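Local coordinates for protein negative regulator of ofd1 (Schizosaccharomyces pombe, PDB 3MSV) that inhibits Ofd1, stabilises the released transcription factor Sre1N, acts as a nuclear import adaptor and is required for correct translation termination, at residues Y176-R181 and L235-S240; V182-H187 and Q200-Y205; Y278-Q283 and N327-L332. All coordinates share one frame; numbering follows the deposited sequence.

Contact 1: residues Y176-R181 and L235-S240; sequences YLEKVR and LYILSS
Glu178 OE1, whose carboxylate lies against the methyl end of Ile237, is gripped by two nitrogens of Arg181. NH2 of Arg181 reaches Glu178 OE1 at 2.8 Å and NE of Arg181 reaches the same oxygen at 2.9 Å, a side-on grasp that stays within 5° of the guanidinium plane. The arginine chain leaves extended, with CG opposite the backbone N (chi1 -178°), and bends at chi3, which brings its nitrogens back over one turn of helix to the glutamate. Arg181 NH2 also pairs with Glu144, so the guanidinium is shared between two carboxylates, which probably limits its rotation.

Beside this salt bridge, Ile237 lays CG2 and CD1 against the carbonyl oxygen of Leu177, with CG2 3.5 Å from Leu177 O, and the rest is aliphatic packing. Ile237 is a knob in a hole formed by Leu177, Glu178, Val180 and Arg181. Its CD1 comes within 3.8 Å of Glu178 OE2 and touches CB of Arg181, while CG2 lies 3.7 Å from CG1 of Val180. This single knob joins helix 166-189 to helix 235-244 in an all-helical, HEAT-like repeat fold, the two segments crossing at 54° with their axes 8.9 Å apart. Leu177 forks between two neighbours: CD1 meets Leu235 CD1 at 3.9 Å, and CD2 meets CB of Leu238, also at 3.9 Å. Helix 198-217 flanks the same region, touching Leu177 through Ala209, Val180 through Ile206 and Leu235 through Leu213. Ile261 of helix 251-267 also packs on Leu238.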
loop_
_atom_site.group_PDB
_atom_site.type_symbol
_atom_site.label_atom_id
_atom_site.label_comp_id
_atom_site.label_asym_id
_atom_site.label_seq_id
_atom_site.Cartn_x
_atom_site.Cartn_y
_atom_site.Cartn_z
ATOM N N TYR A 176 -3.133 -9.614 6.920
ATOM C CA TYR A 176 -3.138 -10.552 5.801
ATOM C C TYR A 176 -2.008 -10.197 4.842
ATOM O O TYR A 176 -1.353 -11.065 4.279
ATOM C CB TYR A 176 -4.486 -10.571 5.074
ATOM C CG TYR A 176 -5.609 -11.286 5.840
ATOM C CD1 TYR A 176 -6.865 -10.718 5.942
ATOM C CD2 TYR A 176 -5.405 -12.530 6.456
ATOM C CE1 TYR A 176 -7.883 -11.345 6.619
ATOM C CE2 TYR A 176 -6.456 -13.192 7.136
ATOM C CZ TYR A 176 -7.681 -12.576 7.218
ATOM O OH TYR A 176 -8.740 -13.153 7.882
ATOM N N LEU A 177 -1.747 -8.908 4.677
ATOM C CA LEU A 177 -0.740 -8.503 3.713
ATOM C C LEU A 177 0.671 -8.792 4.212
ATOM O O LEU A 177 1.529 -9.198 3.416
ATOM C CB LEU A 177 -0.922 -7.049 3.280
ATOM C CG LEU A 177 -2.137 -6.856 2.358
ATOM C CD1 LEU A 177 -2.367 -5.376 2.113
ATOM C CD2 LEU A 177 -1.985 -7.615 1.022
ATOM N N GLU A 178 0.918 -8.619 5.513
ATOM C CA GLU A 178 2.233 -9.003 6.050
ATOM C C GLU A 178 2.435 -10.514 5.958
ATOM O O GLU A 178 3.553 -11.004 5.774
ATOM C CB GLU A 178 2.417 -8.546 7.501
ATOM C CG GLU A 178 2.406 -7.050 7.701
ATOM C CD GLU A 178 3.551 -6.318 7.001
ATOM O OE1 GLU A 178 4.618 -6.932 6.703
ATOM O OE2 GLU A 178 3.376 -5.103 6.749
ATOM N N LYS A 179 1.360 -11.268 6.103
ATOM C CA LYS A 179 1.466 -12.714 5.946
ATOM C C LYS A 179 1.925 -13.044 4.506
ATOM O O LYS A 179 2.797 -13.892 4.306
ATOM C CB LYS A 179 0.135 -13.385 6.273
ATOM C CG LYS A 179 0.135 -14.879 6.144
ATOM C CD LYS A 179 0.930 -15.595 7.253
ATOM C CE LYS A 179 0.727 -17.135 7.168
ATOM N NZ LYS A 179 1.626 -17.898 8.121
ATOM N N VAL A 180 1.354 -12.347 3.526
ATOM C CA VAL A 180 1.734 -12.535 2.126
ATOM C C VAL A 180 3.229 -12.328 1.959
ATOM O O VAL A 180 3.900 -13.129 1.301
ATOM C CB VAL A 180 1.030 -11.553 1.184
ATOM C CG1 VAL A 180 1.765 -11.500 -0.147
ATOM C CG2 VAL A 180 -0.438 -11.945 0.980
ATOM N N ARG A 181 3.753 -11.256 2.563
ATOM C CA ARG A 181 5.171 -10.915 2.406
ATOM C C ARG A 181 6.042 -11.975 2.989
ATOM O O ARG A 181 7.058 -12.355 2.410
ATOM C CB ARG A 181 5.518 -9.581 3.054
ATOM C CG ARG A 181 6.999 -9.180 2.857
ATOM C CD ARG A 181 7.311 -7.860 3.611
ATOM N NE ARG A 181 6.762 -7.929 4.959
ATOM C CZ ARG A 181 7.330 -8.607 5.948
ATOM N NH1 ARG A 181 8.484 -9.229 5.749
ATOM N NH2 ARG A 181 6.761 -8.648 7.138
ATOM N N LEU A 235 -0.011 -1.885 1.903
ATOM C CA LEU A 235 -0.567 -1.819 0.545
ATOM C C LEU A 235 0.520 -1.963 -0.531
ATOM O O LEU A 235 0.220 -2.351 -1.660
ATOM C CB LEU A 235 -1.347 -0.528 0.337
ATOM C CG LEU A 235 -2.870 -0.620 0.296
ATOM C CD1 LEU A 235 -3.463 -1.760 1.125
ATOM C CD2 LEU A 235 -3.480 0.722 0.640
ATOM N N TYR A 236 1.772 -1.669 -0.188
ATOM C CA TYR A 236 2.877 -1.868 -1.140
ATOM C C TYR A 236 3.089 -3.342 -1.480
ATOM O O TYR A 236 3.496 -3.665 -2.595
ATOM C CB TYR A 236 4.196 -1.251 -0.641
ATOM C CG TYR A 236 4.294 0.247 -0.877
ATOM C CD1 TYR A 236 4.172 1.158 0.180
ATOM C CD2 TYR A 236 4.507 0.759 -2.172
ATOM C CE1 TYR A 236 4.253 2.546 -0.039
ATOM C CE2 TYR A 236 4.597 2.150 -2.408
ATOM C CZ TYR A 236 4.465 3.038 -1.336
ATOM O OH TYR A 236 4.551 4.414 -1.568
ATOM N N ILE A 237 2.846 -4.225 -0.510
ATOM C CA ILE A 237 2.944 -5.668 -0.708
ATOM C C ILE A 237 1.915 -6.105 -1.745
ATOM O O ILE A 237 2.207 -6.876 -2.652
ATOM C CB ILE A 237 2.676 -6.425 0.622
ATOM C CG1 ILE A 237 3.727 -6.022 1.672
ATOM C CG2 ILE A 237 2.669 -7.933 0.399
ATOM C CD1 ILE A 237 3.292 -6.214 3.094
ATOM N N LEU A 238 0.697 -5.598 -1.609
ATOM C CA LEU A 238 -0.351 -5.927 -2.558
ATOM C C LEU A 238 -0.019 -5.406 -3.954
ATOM O O LEU A 238 -0.269 -6.090 -4.944
ATOM C CB LEU A 238 -1.675 -5.350 -2.092
ATOM C CG LEU A 238 -2.919 -5.613 -2.945
ATOM C CD1 LEU A 238 -3.156 -7.134 -3.203
ATOM C CD2 LEU A 238 -4.117 -4.954 -2.266
ATOM N N SER A 239 0.545 -4.201 -4.034
ATOM C CA SER A 239 0.797 -3.582 -5.335
ATOM C C SER A 239 1.826 -4.388 -6.095
ATOM O O SER A 239 1.635 -4.708 -7.268
ATOM C CB SER A 239 1.298 -2.141 -5.189
ATOM O OG SER A 239 0.338 -1.338 -4.534
ATOM N N SER A 240 2.925 -4.707 -5.427
ATOM C CA SER A 240 4.004 -5.402 -6.092
ATOM C C SER A 240 3.656 -6.864 -6.348
ATOM O O SER A 240 4.085 -7.445 -7.355
ATOM C CB SER A 240 5.285 -5.276 -5.305
ATOM O OG SER A 240 5.020 -5.513 -3.953
#

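Contact 2: residues V182-H187 and Q200-Y205; sequences VLVWRH and QLVNPY
Segments 182-187 and 200-205 run almost exactly antiparallel, at 173°, with their axes 9.7 Å apart and Leu183 closest to Val202 along the backbones. The second helix is kinked near Pro204, which has no N-H to give to the preceding turn; the N of Tyr205 bonds instead to the carbonyl of Val202, three residues back. As the two helices, 166-189 and 198-217, are consecutive in the chain, they form a helical hairpin.

Leu183 is the central side chain. Its CB rests on CG2 of Val202 at 3.7 Å, and its CD1 extends to the Tyr205 ring, 3.5 Å from CE1. The leucine and tyrosine side chains cross at about a right angle, the methyl approaching the ring obliquely. Leu183 puts CG opposite its carbonyl carbon (chi1 -80°), and the nearly straight continuation at chi2 carries CD1 across to the ring. Leu201 CD1 spans the next turn of the first helix, 3.7 Å from Leu183 O and 3.8 Å from His187 CB. Val184 CG2 adds a looser touch, 4.2 Å from CG2 of Val202.

Tyr205 also packs on Tyr176, Lys179 and Val180, and Ile196 of the connecting loop meets Leu201. With no hydrogen bond or salt bridge crossing between them, the segments meet through methyl groups set against CB methylenes, a backbone oxygen and a tyrosine ring, so shape rather than directed bonds probably holds them together.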
loop_
_atom_site.group_PDB
_atom_site.type_symbol
_atom_site.label_atom_id
_atom_site.label_comp_id
_atom_site.label_asym_id
_atom_site.label_seq_id
_atom_site.Cartn_x
_atom_site.Cartn_y
_atom_site.Cartn_z
ATOM N N VAL A 182 5.670 -12.470 4.150
ATOM C CA VAL A 182 6.462 -13.518 4.756
ATOM C C VAL A 182 6.363 -14.830 3.961
ATOM O O VAL A 182 7.338 -15.563 3.860
ATOM C CB VAL A 182 6.113 -13.702 6.235
ATOM C CG1 VAL A 182 6.665 -15.023 6.762
ATOM C CG2 VAL A 182 6.665 -12.511 7.028
ATOM N N LEU A 183 5.201 -15.123 3.383
ATOM C CA LEU A 183 5.047 -16.383 2.657
ATOM C C LEU A 183 5.934 -16.362 1.400
ATOM O O LEU A 183 6.614 -17.338 1.090
ATOM C CB LEU A 183 3.581 -16.648 2.313
ATOM C CG LEU A 183 2.705 -17.213 3.439
ATOM C CD1 LEU A 183 1.238 -17.191 3.067
ATOM C CD2 LEU A 183 3.140 -18.609 3.855
ATOM N N VAL A 184 5.944 -15.222 0.716
ATOM C CA VAL A 184 6.867 -14.981 -0.386
ATOM C C VAL A 184 8.317 -15.268 0.014
ATOM O O VAL A 184 9.016 -16.031 -0.648
ATOM C CB VAL A 184 6.737 -13.555 -0.905
ATOM C CG1 VAL A 184 7.811 -13.280 -1.948
ATOM C CG2 VAL A 184 5.362 -13.365 -1.507
ATOM N N TRP A 185 8.760 -14.684 1.115
ATOM C CA TRP A 185 10.071 -14.977 1.644
ATOM C C TRP A 185 10.251 -16.456 1.969
ATOM O O TRP A 185 11.307 -17.018 1.693
ATOM C CB TRP A 185 10.309 -14.182 2.928
ATOM C CG TRP A 185 11.697 -14.316 3.410
ATOM C CD1 TRP A 185 12.746 -13.511 3.088
ATOM C CD2 TRP A 185 12.220 -15.336 4.278
ATOM N NE1 TRP A 185 13.886 -13.955 3.709
ATOM C CE2 TRP A 185 13.591 -15.071 4.450
ATOM C CE3 TRP A 185 11.662 -16.440 4.925
ATOM C CZ2 TRP A 185 14.419 -15.874 5.247
ATOM C CZ3 TRP A 185 12.475 -17.235 5.716
ATOM C CH2 TRP A 185 13.844 -16.952 5.869
ATOM N N ARG A 186 9.260 -17.081 2.611
ATOM C CA ARG A 186 9.399 -18.497 2.941
ATOM C C ARG A 186 9.497 -19.333 1.649
ATOM O O ARG A 186 10.217 -20.335 1.574
ATOM C CB ARG A 186 8.250 -18.989 3.848
ATOM C CG ARG A 186 8.292 -18.419 5.315
ATOM C CD ARG A 186 7.087 -18.876 6.133
ATOM N NE ARG A 186 6.948 -20.339 6.078
ATOM C CZ ARG A 186 5.838 -20.994 6.381
ATOM N NH1 ARG A 186 4.765 -20.333 6.794
ATOM N NH2 ARG A 186 5.805 -22.314 6.283
ATOM N N HIS A 187 8.757 -18.915 0.635
ATOM C CA HIS A 187 8.767 -19.636 -0.608
ATOM C C HIS A 187 10.176 -19.592 -1.235
ATOM O O HIS A 187 10.620 -20.571 -1.834
ATOM C CB HIS A 187 7.720 -19.089 -1.563
ATOM C CG HIS A 187 7.925 -19.525 -2.976
ATOM N ND1 HIS A 187 7.340 -20.663 -3.499
ATOM C CD2 HIS A 187 8.673 -18.994 -3.969
ATOM C CE1 HIS A 187 7.709 -20.801 -4.759
ATOM N NE2 HIS A 187 8.515 -19.799 -5.070
ATOM N N GLN A 200 -0.177 -19.899 -5.638
ATOM C CA GLN A 200 -0.969 -20.883 -4.915
ATOM C C GLN A 200 -0.871 -20.617 -3.402
ATOM O O GLN A 200 -1.887 -20.607 -2.695
ATOM C CB GLN A 200 -0.514 -22.306 -5.285
ATOM C CG GLN A 200 -1.194 -23.421 -4.504
ATOM C CD GLN A 200 -2.639 -23.608 -4.903
ATOM O OE1 GLN A 200 -3.053 -23.205 -5.992
ATOM N NE2 GLN A 200 -3.421 -24.214 -4.019
ATOM N N LEU A 201 0.343 -20.373 -2.913
ATOM C CA LEU A 201 0.588 -20.135 -1.482
ATOM C C LEU A 201 -0.130 -18.911 -0.990
ATOM O O LEU A 201 -0.642 -18.852 0.113
ATOM C CB LEU A 201 2.065 -19.829 -1.263
ATOM C CG LEU A 201 3.079 -20.761 -0.635
ATOM C CD1 LEU A 201 4.289 -19.907 -0.269
ATOM C CD2 LEU A 201 2.537 -21.491 0.602
ATOM N N VAL A 202 -0.141 -17.900 -1.832
ATOM C CA VAL A 202 -0.365 -16.557 -1.362
ATOM C C VAL A 202 -1.767 -16.008 -1.715
ATOM O O VAL A 202 -2.334 -15.227 -0.958
ATOM C CB VAL A 202 0.819 -15.706 -1.885
ATOM C CG1 VAL A 202 0.417 -14.347 -2.270
ATOM C CG2 VAL A 202 1.974 -15.756 -0.895
ATOM N N ASN A 203 -2.347 -16.458 -2.831
ATOM C CA ASN A 203 -3.638 -15.930 -3.266
ATOM C C ASN A 203 -4.719 -15.948 -2.193
ATOM O O ASN A 203 -5.495 -15.014 -2.104
ATOM C CB ASN A 203 -4.164 -16.666 -4.505
ATOM C CG ASN A 203 -3.527 -16.181 -5.796
ATOM O OD1 ASN A 203 -3.810 -16.723 -6.856
ATOM N ND2 ASN A 203 -2.660 -15.180 -5.715
ATOM N N PRO A 204 -4.793 -17.019 -1.380
ATOM C CA PRO A 204 -5.839 -17.003 -0.351
ATOM C C PRO A 204 -5.726 -15.809 0.628
ATOM O O PRO A 204 -6.743 -15.336 1.145
ATOM C CB PRO A 204 -5.640 -18.349 0.382
ATOM C CG PRO A 204 -4.954 -19.246 -0.664
ATOM C CD PRO A 204 -4.024 -18.281 -1.375
ATOM N N TYR A 205 -4.513 -15.331 0.890
ATOM C CA TYR A 205 -4.358 -14.197 1.822
ATOM C C TYR A 205 -4.526 -12.873 1.076
ATOM O O TYR A 205 -5.030 -11.897 1.629
ATOM C CB TYR A 205 -3.006 -14.255 2.522
ATOM C CG TYR A 205 -2.882 -15.439 3.453
ATOM C CD1 TYR A 205 -2.254 -16.611 3.042
ATOM C CD2 TYR A 205 -3.415 -15.398 4.730
ATOM C CE1 TYR A 205 -2.137 -17.711 3.906
ATOM C CE2 TYR A 205 -3.315 -16.477 5.590
ATOM C CZ TYR A 205 -2.671 -17.621 5.179
ATOM O OH TYR A 205 -2.583 -18.687 6.033
#

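Contact 3: residues Y278-Q283 and N327-L332; sequences YKLIAQ and NVIYTL
Leu280 and Ile329 make the purely apolar meeting of this helix pair. CD2 of Leu280 lies 3.8 Å from CG2 of Ile329, the two side chains crossing at about a right angle. Arg338 of helix 338-352 touches both of these residues, bringing the next helix up to the junction.

A second kind of contact uses the hydrocarbon parts of polar side chains. The other branch of Ile329 goes to Gln283: CG1 of Ile329 is 3.6 Å from Gln283 CB, and Ile329 CD1 is a methyl resting on the backbone, 3.5 Å from Gln283 O. Since CG1 stands opposite the carbonyl carbon (chi1 -75°) and CG2 opposite the backbone N, the isoleucine straddles Leu280 and Gln283, about one turn apart. Lys279 offers CB to Leu332 CD1 at 3.8 Å, while its extended chain passes CD by Leu332 CD2 and takes the ammonium away to the carbonyl of Pro272. Gln283 bends at chi2, bringing its amide carbon CD to 3.9 Å from CG1 of Val328, and its CG crosses near Leu332 CD1.

No hydrogen bond passes between the two segments. Within the second, near the end of its helix, Asn327 O receives both N and OG1 of Thr331 from opposite faces of the carbonyl plane, with OG1 of Thr331 3.0 Å from Asn327 O. The two segments run at 157° with axes 9.7 Å apart, joining the start of helix 276-302 to the end of helix 308-332 as an antiparallel helical hairpin of the kind from which alpha-helical repeat proteins are built.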
loop_
_atom_site.group_PDB
_atom_site.type_symbol
_atom_site.label_atom_id
_atom_site.label_comp_id
_atom_site.label_asym_id
_atom_site.label_seq_id
_atom_site.Cartn_x
_atom_site.Cartn_y
_atom_site.Cartn_z
ATOM N N TYR A 278 2.282 14.065 5.582
ATOM C CA TYR A 278 1.530 12.830 5.413
ATOM C C TYR A 278 0.929 12.776 4.016
ATOM O O TYR A 278 0.891 11.726 3.388
ATOM C CB TYR A 278 0.477 12.659 6.519
ATOM C CG TYR A 278 1.120 12.547 7.890
ATOM C CD1 TYR A 278 1.037 13.595 8.820
ATOM C CD2 TYR A 278 1.866 11.428 8.235
ATOM C CE1 TYR A 278 1.652 13.504 10.062
ATOM C CE2 TYR A 278 2.486 11.331 9.472
ATOM C CZ TYR A 278 2.376 12.368 10.376
ATOM O OH TYR A 278 3.004 12.260 11.595
ATOM N N LYS A 279 0.493 13.917 3.517
ATOM C CA LYS A 279 -0.001 13.984 2.152
ATOM C C LYS A 279 1.058 13.444 1.205
ATOM O O LYS A 279 0.767 12.690 0.282
ATOM C CB LYS A 279 -0.343 15.421 1.793
ATOM C CG LYS A 279 -1.552 15.966 2.535
ATOM C CD LYS A 279 -2.001 17.278 1.892
ATOM C CE LYS A 279 -3.099 17.940 2.680
ATOM N NZ LYS A 279 -3.295 19.352 2.226
ATOM N N LEU A 280 2.299 13.832 1.468
ATOM C CA LEU A 280 3.459 13.416 0.694
ATOM C C LEU A 280 3.567 11.894 0.615
ATOM O O LEU A 280 3.706 11.323 -0.457
ATOM C CB LEU A 280 4.711 13.940 1.378
ATOM C CG LEU A 280 5.839 14.516 0.539
ATOM C CD1 LEU A 280 7.198 14.036 1.099
ATOM C CD2 LEU A 280 5.681 14.153 -0.928
ATOM N N ILE A 281 3.525 11.237 1.762
ATOM C CA ILE A 281 3.681 9.790 1.779
ATOM C C ILE A 281 2.622 9.063 0.945
ATOM O O ILE A 281 2.942 8.132 0.199
ATOM C CB ILE A 281 3.686 9.246 3.207
ATOM C CG1 ILE A 281 4.814 9.924 3.999
ATOM C CG2 ILE A 281 3.832 7.709 3.190
ATOM C CD1 ILE A 281 4.958 9.430 5.434
ATOM N N ALA A 282 1.373 9.504 1.078
ATOM C CA ALA A 282 0.254 8.971 0.312
ATOM C C ALA A 282 0.387 9.229 -1.199
ATOM O O ALA A 282 0.147 8.332 -2.019
ATOM C CB ALA A 282 -1.040 9.573 0.814
ATOM N N GLN A 283 0.747 10.456 -1.564
ATOM C CA GLN A 283 0.849 10.807 -2.975
ATOM C C GLN A 283 2.016 10.074 -3.655
ATOM O O GLN A 283 1.928 9.696 -4.820
ATOM C CB GLN A 283 0.933 12.336 -3.162
ATOM C CG GLN A 283 -0.333 13.075 -2.702
ATOM C CD GLN A 283 -1.511 12.864 -3.643
ATOM O OE1 GLN A 283 -1.411 12.153 -4.652
ATOM N NE2 GLN A 283 -2.627 13.499 -3.332
ATOM N N ASN A 327 3.195 16.371 -10.143
ATOM C CA ASN A 327 2.960 17.785 -9.870
ATOM C C ASN A 327 2.375 18.036 -8.479
ATOM O O ASN A 327 2.814 18.962 -7.779
ATOM C CB ASN A 327 2.114 18.433 -10.976
ATOM C CG ASN A 327 2.964 18.826 -12.172
ATOM O OD1 ASN A 327 3.900 19.603 -12.029
ATOM N ND2 ASN A 327 2.663 18.279 -13.335
ATOM N N VAL A 328 1.397 17.219 -8.072
ATOM C CA VAL A 328 0.845 17.366 -6.722
ATOM C C VAL A 328 1.961 17.179 -5.698
ATOM O O VAL A 328 2.088 17.953 -4.769
ATOM C CB VAL A 328 -0.338 16.408 -6.436
ATOM C CG1 VAL A 328 -0.730 16.472 -4.960
ATOM C CG2 VAL A 328 -1.547 16.745 -7.345
ATOM N N ILE A 329 2.803 16.174 -5.897
ATOM C CA ILE A 329 3.885 15.915 -4.978
ATOM C C ILE A 329 4.837 17.102 -4.964
ATOM O O ILE A 329 5.341 17.520 -3.914
ATOM C CB ILE A 329 4.649 14.645 -5.384
ATOM C CG1 ILE A 329 3.838 13.394 -5.035
ATOM C CG2 ILE A 329 6.002 14.579 -4.692
ATOM C CD1 ILE A 329 4.247 12.185 -5.817
ATOM N N TYR A 330 5.081 17.652 -6.142
ATOM C CA TYR A 330 6.082 18.701 -6.293
ATOM C C TYR A 330 5.644 19.996 -5.621
ATOM O O TYR A 330 6.478 20.779 -5.177
ATOM C CB TYR A 330 6.377 18.930 -7.773
ATOM C CG TYR A 330 7.614 19.742 -8.050
ATOM C CD1 TYR A 330 8.870 19.304 -7.638
ATOM C CD2 TYR A 330 7.536 20.930 -8.766
ATOM C CE1 TYR A 330 10.007 20.047 -7.904
ATOM C CE2 TYR A 330 8.665 21.664 -9.040
ATOM C CZ TYR A 330 9.893 21.216 -8.612
ATOM O OH TYR A 330 11.006 21.964 -8.891
ATOM N N THR A 331 4.342 20.232 -5.543
ATOM C CA THR A 331 3.858 21.382 -4.786
ATOM C C THR A 331 3.995 21.127 -3.291
ATOM O O THR A 331 4.214 22.039 -2.521
ATOM C CB THR A 331 2.397 21.647 -5.081
ATOM O OG1 THR A 331 2.214 21.640 -6.495
ATOM C CG2 THR A 331 1.957 22.998 -4.509
ATOM N N LEU A 332 3.872 19.872 -2.882
ATOM C CA LEU A 332 3.933 19.537 -1.464
ATOM C C LEU A 332 5.365 19.608 -0.960
ATOM O O LEU A 332 5.625 20.019 0.166
ATOM C CB LEU A 332 3.373 18.136 -1.227
ATOM C CG LEU A 332 1.863 17.995 -1.414
ATOM C CD1 LEU A 332 1.478 16.511 -1.332
ATOM C CD2 LEU A 332 1.111 18.829 -0.367
#

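How the contacts relate
Contacts 1 and 2 adjoin, with centres about 10 Å apart: helix 166-189 is crossed by helix 235-244 in contact 1 and paired with the next helix, 198-217, in contact 2, and Val180 packs on both Val202 and Tyr205. Contact 1, about 8 Å from the chain centre, has four of its seven touching residues buried; contact 2 is also partly buried but lies farther out, at about 17 Å. Contact 3 is a surface contact on other helices, in the C-terminal part of the protein, about 32 Å from contact 2 between centres and across the chain's centre from it. All three lack hydrogen bonds between their segments. Contact 1 combines a knob with an intrahelical salt bridge, contact 2 adds an aromatic ring, and contact 3 relies partly on lysine and glutamine methylenes.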